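Local structure of inositol-3-phosphate synthase (Caenorhabditis elegans, 1VKO) at residues Q113-T125 with A444-E456. The protein is a tetrameric member of the inositol-3-phosphate synthase family, with a Rossmann-type domain that binds nicotinamide-adenine-dinucleotide. Sequence-based numbering, arbitrary orientation.
Sequences QANYFGSVTQTAT and ASPLIYDLAILTE. With NAD (nicotinamide-adenine-dinucleotide), chain G.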
# COMPACT_ATOMS: atom_id res chain seq x y z
N GLN A 113 16.03 0.67 25.59
CA GLN A 113 17.26 0.07 26.13
C GLN A 113 17.98 -0.58 24.94
O GLN A 113 17.30 -1.03 23.96
CB GLN A 113 16.90 -1.02 27.12
CG GLN A 113 18.00 -1.40 28.14
N ALA A 114 19.31 -0.63 25.01
CA ALA A 114 20.11 -1.43 24.07
C ALA A 114 19.64 -2.89 24.01
O ALA A 114 19.25 -3.47 25.04
CB ALA A 114 21.56 -1.37 24.43
N ASN A 115 19.63 -3.47 22.81
CA ASN A 115 19.47 -4.91 22.67
C ASN A 115 20.12 -5.47 21.40
O ASN A 115 20.81 -4.74 20.70
CB ASN A 115 18.00 -5.34 22.78
CG ASN A 115 17.13 -4.74 21.68
OD1 ASN A 115 17.59 -4.47 20.57
ND2 ASN A 115 15.85 -4.56 21.98
N TYR A 116 19.91 -6.76 21.15
CA TYR A 116 20.44 -7.47 19.98
C TYR A 116 19.33 -8.10 19.20
O TYR A 116 19.52 -9.16 18.67
CB TYR A 116 21.49 -8.58 20.32
CG TYR A 116 22.85 -8.03 20.76
CD1 TYR A 116 23.57 -7.17 19.95
CD2 TYR A 116 23.38 -8.36 22.00
CE1 TYR A 116 24.75 -6.65 20.35
CE2 TYR A 116 24.61 -7.85 22.41
CZ TYR A 116 25.28 -6.99 21.58
OH TYR A 116 26.46 -6.44 21.97
N PHE A 117 18.18 -7.44 19.10
CA PHE A 117 17.12 -8.00 18.26
C PHE A 117 17.54 -8.07 16.77
O PHE A 117 18.42 -7.33 16.31
CB PHE A 117 15.82 -7.21 18.41
CG PHE A 117 15.04 -7.54 19.65
CD1 PHE A 117 15.61 -8.27 20.70
CD2 PHE A 117 13.72 -7.07 19.79
CE1 PHE A 117 14.89 -8.56 21.87
CE2 PHE A 117 12.98 -7.34 20.96
CZ PHE A 117 13.57 -8.08 22.01
N GLY A 118 16.93 -8.98 16.04
CA GLY A 118 17.30 -9.19 14.67
C GLY A 118 18.62 -9.89 14.44
O GLY A 118 19.07 -9.95 13.30
N SER A 119 19.24 -10.39 15.52
CA SER A 119 20.37 -11.32 15.44
C SER A 119 19.77 -12.73 15.49
O SER A 119 19.10 -13.04 16.45
CB SER A 119 21.31 -11.11 16.64
OG SER A 119 22.55 -11.82 16.54
N VAL A 120 19.93 -13.56 14.46
CA VAL A 120 19.50 -14.96 14.60
C VAL A 120 20.20 -15.62 15.80
O VAL A 120 19.54 -16.26 16.63
CB VAL A 120 19.73 -15.81 13.33
CG1 VAL A 120 19.35 -17.28 13.57
CG2 VAL A 120 18.90 -15.30 12.17
N THR A 121 21.52 -15.45 15.92
CA THR A 121 22.26 -16.20 16.94
C THR A 121 21.89 -15.76 18.34
O THR A 121 21.87 -16.58 19.22
CB THR A 121 23.77 -16.11 16.72
OG1 THR A 121 24.22 -14.75 16.75
CG2 THR A 121 24.15 -16.62 15.33
N GLN A 122 21.56 -14.48 18.53
CA GLN A 122 21.33 -13.95 19.86
C GLN A 122 19.88 -14.08 20.27
O GLN A 122 19.61 -14.06 21.46
CB GLN A 122 21.76 -12.48 20.01
CG GLN A 122 23.25 -12.19 19.82
CD GLN A 122 24.17 -13.17 20.58
OE1 GLN A 122 24.94 -13.91 19.96
NE2 GLN A 122 24.11 -13.15 21.91
N THR A 123 18.95 -14.20 19.31
CA THR A 123 17.51 -14.19 19.62
C THR A 123 16.59 -15.23 18.95
O THR A 123 15.44 -15.37 19.37
CB THR A 123 16.88 -12.73 19.53
OG1 THR A 123 16.55 -12.40 18.18
CG2 THR A 123 17.88 -11.67 19.88
N ALA A 124 17.04 -15.95 17.93
CA ALA A 124 16.23 -17.08 17.45
C ALA A 124 16.09 -18.16 18.52
O ALA A 124 17.01 -18.37 19.34
CB ALA A 124 16.80 -17.68 16.16
N THR A 125 14.92 -18.80 18.58
CA THR A 125 14.82 -20.02 19.38
C THR A 125 14.58 -21.21 18.45
O THR A 125 14.21 -21.05 17.27
CB THR A 125 13.72 -19.96 20.43
OG1 THR A 125 12.48 -19.69 19.77
CG2 THR A 125 13.94 -18.79 21.45
N ALA A 444 21.17 -4.39 9.12
CA ALA A 444 22.48 -4.93 8.70
C ALA A 444 23.45 -5.36 9.79
O ALA A 444 24.05 -6.44 9.66
CB ALA A 444 23.18 -3.93 7.82
N SER A 445 23.64 -4.50 10.81
CA SER A 445 24.59 -4.74 11.91
C SER A 445 24.37 -6.07 12.59
O SER A 445 25.28 -6.86 12.61
CB SER A 445 24.55 -3.64 12.99
OG SER A 445 24.49 -2.36 12.40
N PRO A 446 23.19 -6.36 13.13
CA PRO A 446 23.01 -7.66 13.75
C PRO A 446 23.53 -8.80 12.85
O PRO A 446 24.04 -9.80 13.38
CB PRO A 446 21.49 -7.77 13.94
CG PRO A 446 20.89 -6.61 13.25
CD PRO A 446 21.95 -5.57 13.13
N LEU A 447 23.43 -8.63 11.52
CA LEU A 447 23.87 -9.65 10.55
C LEU A 447 25.38 -9.68 10.48
O LEU A 447 25.99 -10.71 10.19
CB LEU A 447 23.29 -9.38 9.16
CG LEU A 447 21.91 -9.91 8.72
CD1 LEU A 447 20.82 -9.68 9.73
CD2 LEU A 447 21.51 -9.29 7.39
N ILE A 448 25.99 -8.55 10.73
CA ILE A 448 27.41 -8.53 10.84
C ILE A 448 27.79 -9.34 12.08
O ILE A 448 28.73 -10.13 12.02
CB ILE A 448 27.96 -7.12 10.92
CG1 ILE A 448 27.88 -6.44 9.53
CG2 ILE A 448 29.42 -7.17 11.43
CD1 ILE A 448 28.07 -4.96 9.57
N TYR A 449 27.04 -9.20 13.19
CA TYR A 449 27.38 -9.98 14.38
C TYR A 449 27.15 -11.45 14.09
O TYR A 449 27.96 -12.25 14.49
CB TYR A 449 26.62 -9.58 15.64
CG TYR A 449 26.62 -8.14 16.01
CD1 TYR A 449 27.74 -7.35 15.87
CD2 TYR A 449 25.47 -7.56 16.53
CE1 TYR A 449 27.73 -6.00 16.24
CE2 TYR A 449 25.43 -6.23 16.91
CZ TYR A 449 26.55 -5.47 16.76
OH TYR A 449 26.47 -4.15 17.07
N ASP A 450 26.10 -11.81 13.36
CA ASP A 450 25.85 -13.22 13.11
C ASP A 450 26.90 -13.86 12.22
O ASP A 450 27.30 -15.03 12.45
CB ASP A 450 24.49 -13.47 12.50
CG ASP A 450 23.33 -13.06 13.42
OD1 ASP A 450 23.42 -13.32 14.65
OD2 ASP A 450 22.29 -12.51 12.98
N LEU A 451 27.32 -13.15 11.17
CA LEU A 451 28.32 -13.73 10.25
C LEU A 451 29.62 -14.01 11.02
O LEU A 451 30.18 -15.11 10.97
CB LEU A 451 28.55 -12.83 9.04
CG LEU A 451 27.40 -12.66 8.03
CD1 LEU A 451 27.52 -11.29 7.36
CD2 LEU A 451 27.37 -13.77 6.98
N ALA A 452 30.10 -13.02 11.76
CA ALA A 452 31.31 -13.21 12.53
C ALA A 452 31.10 -14.45 13.42
O ALA A 452 31.98 -15.31 13.52
CB ALA A 452 31.62 -11.96 13.35
N ILE A 453 29.92 -14.54 14.04
CA ILE A 453 29.72 -15.45 15.16
C ILE A 453 29.63 -16.88 14.66
O ILE A 453 30.22 -17.81 15.21
CB ILE A 453 28.54 -14.97 16.04
CG1 ILE A 453 28.99 -13.78 16.90
CG2 ILE A 453 27.97 -16.09 16.91
CD1 ILE A 453 27.89 -13.10 17.67
N LEU A 454 28.92 -17.08 13.57
CA LEU A 454 28.84 -18.40 12.99
C LEU A 454 30.17 -18.85 12.41
O LEU A 454 30.44 -20.05 12.34
CB LEU A 454 27.74 -18.44 11.92
CG LEU A 454 26.37 -18.23 12.54
CD1 LEU A 454 25.39 -17.83 11.50
CD2 LEU A 454 25.89 -19.45 13.37
N THR A 455 31.01 -17.89 11.98
CA THR A 455 32.34 -18.21 11.46
C THR A 455 33.27 -18.77 12.55
O THR A 455 33.88 -19.81 12.35
CB THR A 455 32.98 -17.02 10.77
OG1 THR A 455 32.22 -16.67 9.61
CG2 THR A 455 34.34 -17.43 10.18
N GLU A 456 33.35 -18.07 13.68
CA GLU A 456 34.16 -18.53 14.81
C GLU A 456 33.69 -19.90 15.29
O GLU A 456 34.50 -20.73 15.68
CB GLU A 456 34.11 -17.53 15.96
CG GLU A 456 35.18 -17.73 17.02
CD GLU A 456 34.92 -18.90 17.94
OE1 GLU A 456 33.75 -19.07 18.36
OE2 GLU A 456 35.88 -19.66 18.25
PA NAD G . 28.25 3.52 4.07
O1A NAD G . 28.60 4.46 3.02
O2A NAD G . 27.64 4.27 5.18
O5B NAD G . 29.58 2.75 4.47
C5B NAD G . 30.64 2.66 3.57
C4B NAD G . 31.90 3.10 4.30
O4B NAD G . 33.00 2.44 3.73
C3B NAD G . 32.16 4.57 4.17
O3B NAD G . 32.72 4.94 5.42
C2B NAD G . 33.27 4.71 3.16
O2B NAD G . 34.14 5.69 3.72
C1B NAD G . 33.95 3.35 3.27
N9A NAD G . 34.74 2.83 2.12
C8A NAD G . 34.52 2.93 0.78
N7A NAD G . 35.53 2.31 0.13
C5A NAD G . 36.42 1.82 1.01
C6A NAD G . 37.64 1.14 0.89
N6A NAD G . 38.23 0.86 -0.28
N1A NAD G . 38.32 0.80 2.04
C2A NAD G . 37.84 1.14 3.26
N3A NAD G . 36.67 1.83 3.35
C4A NAD G . 35.95 2.17 2.26
O3 NAD G . 27.29 2.34 3.54
PN NAD G . 26.66 1.29 4.57
O1N NAD G . 27.56 1.25 5.75
O2N NAD G . 25.25 1.65 4.75
O5D NAD G . 26.85 -0.17 3.88
C5D NAD G . 28.09 -0.56 3.32
C4D NAD G . 27.98 -1.69 2.28
O4D NAD G . 27.17 -2.73 2.76
C3D NAD G . 27.39 -1.25 0.94
O3D NAD G . 28.10 -1.88 -0.09
C2D NAD G . 26.03 -1.91 0.93
O2D NAD G . 25.54 -2.28 -0.35
C1D NAD G . 26.31 -3.16 1.73
N1N NAD G . 25.01 -3.66 2.14
C2N NAD G . 24.21 -2.91 2.95
C3N NAD G . 22.97 -3.40 3.30
C7N NAD G . 22.33 -2.74 4.46
O7N NAD G . 23.02 -1.63 4.99
N7N NAD G . 21.18 -3.23 4.96
C4N NAD G . 22.53 -4.65 2.85
C5N NAD G . 23.34 -5.39 2.01
C6N NAD G . 24.59 -4.88 1.65
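Ser119 and Pro446 have the closest pair of CA atoms, 4.8 Å apart, where a type II turn (Tyr116 to Ser119) and the short helix 120-123 meet the side of helix 440-458. Asp450 carries the contact. Its chi1 of -63° sets CG beside its own backbone N and directs the carboxylate at the start of the short helix. OD1 takes three bonds. Ser119 OG donates to Asp450 OD1 at 2.6 Å, on the syn side. Thr121 OG1 donates to the same oxygen at 2.7 Å, nearly in line with its C-O bond. Thr121 N reaches Asp450 OD1 at 3.1 Å from above the carboxylate plane. The other oxygen, Asp450 OD2, accepts from Val120 N at 3.0 Å, a bent bond with an N-H...O angle of 135°. Ser119 is also the N-cap of helix 120-123, through a weak bond from Gln122 N to its OG.

Van der Waals contacts surround this polar centre. The Pro446 ring packs against the Gly118 carbonyl oxygen, CB to O 3.3 Å. Thr121 CG2 touches Leu454 CD2 at 3.9 Å. The rings of Tyr116 and Tyr449 meet obliquely with their planes at 87°, Tyr116 CE1 lying 3.5 Å from Tyr449 CE2. Their hydroxyls bond to Asn152 and to the carbonyl of Ala92, respectively. Helix 440-458 packs on strands 77-82 and 295-298 of the parallel, Rossmann-type sheet, and its Ala444 lines the nicotinamide-adenine-dinucleotide pocket. A second subunit packs on the turn, its Phe425 on Tyr116.

Asp450 is buried, and four donors, two backbone amides and two hydroxyls, grip its carboxylate and fix its rotation. These bonds join the subunit-facing turn to helix 440-458. Together with the N-terminal end of helix 120-123, they would be expected to favour the ionised form.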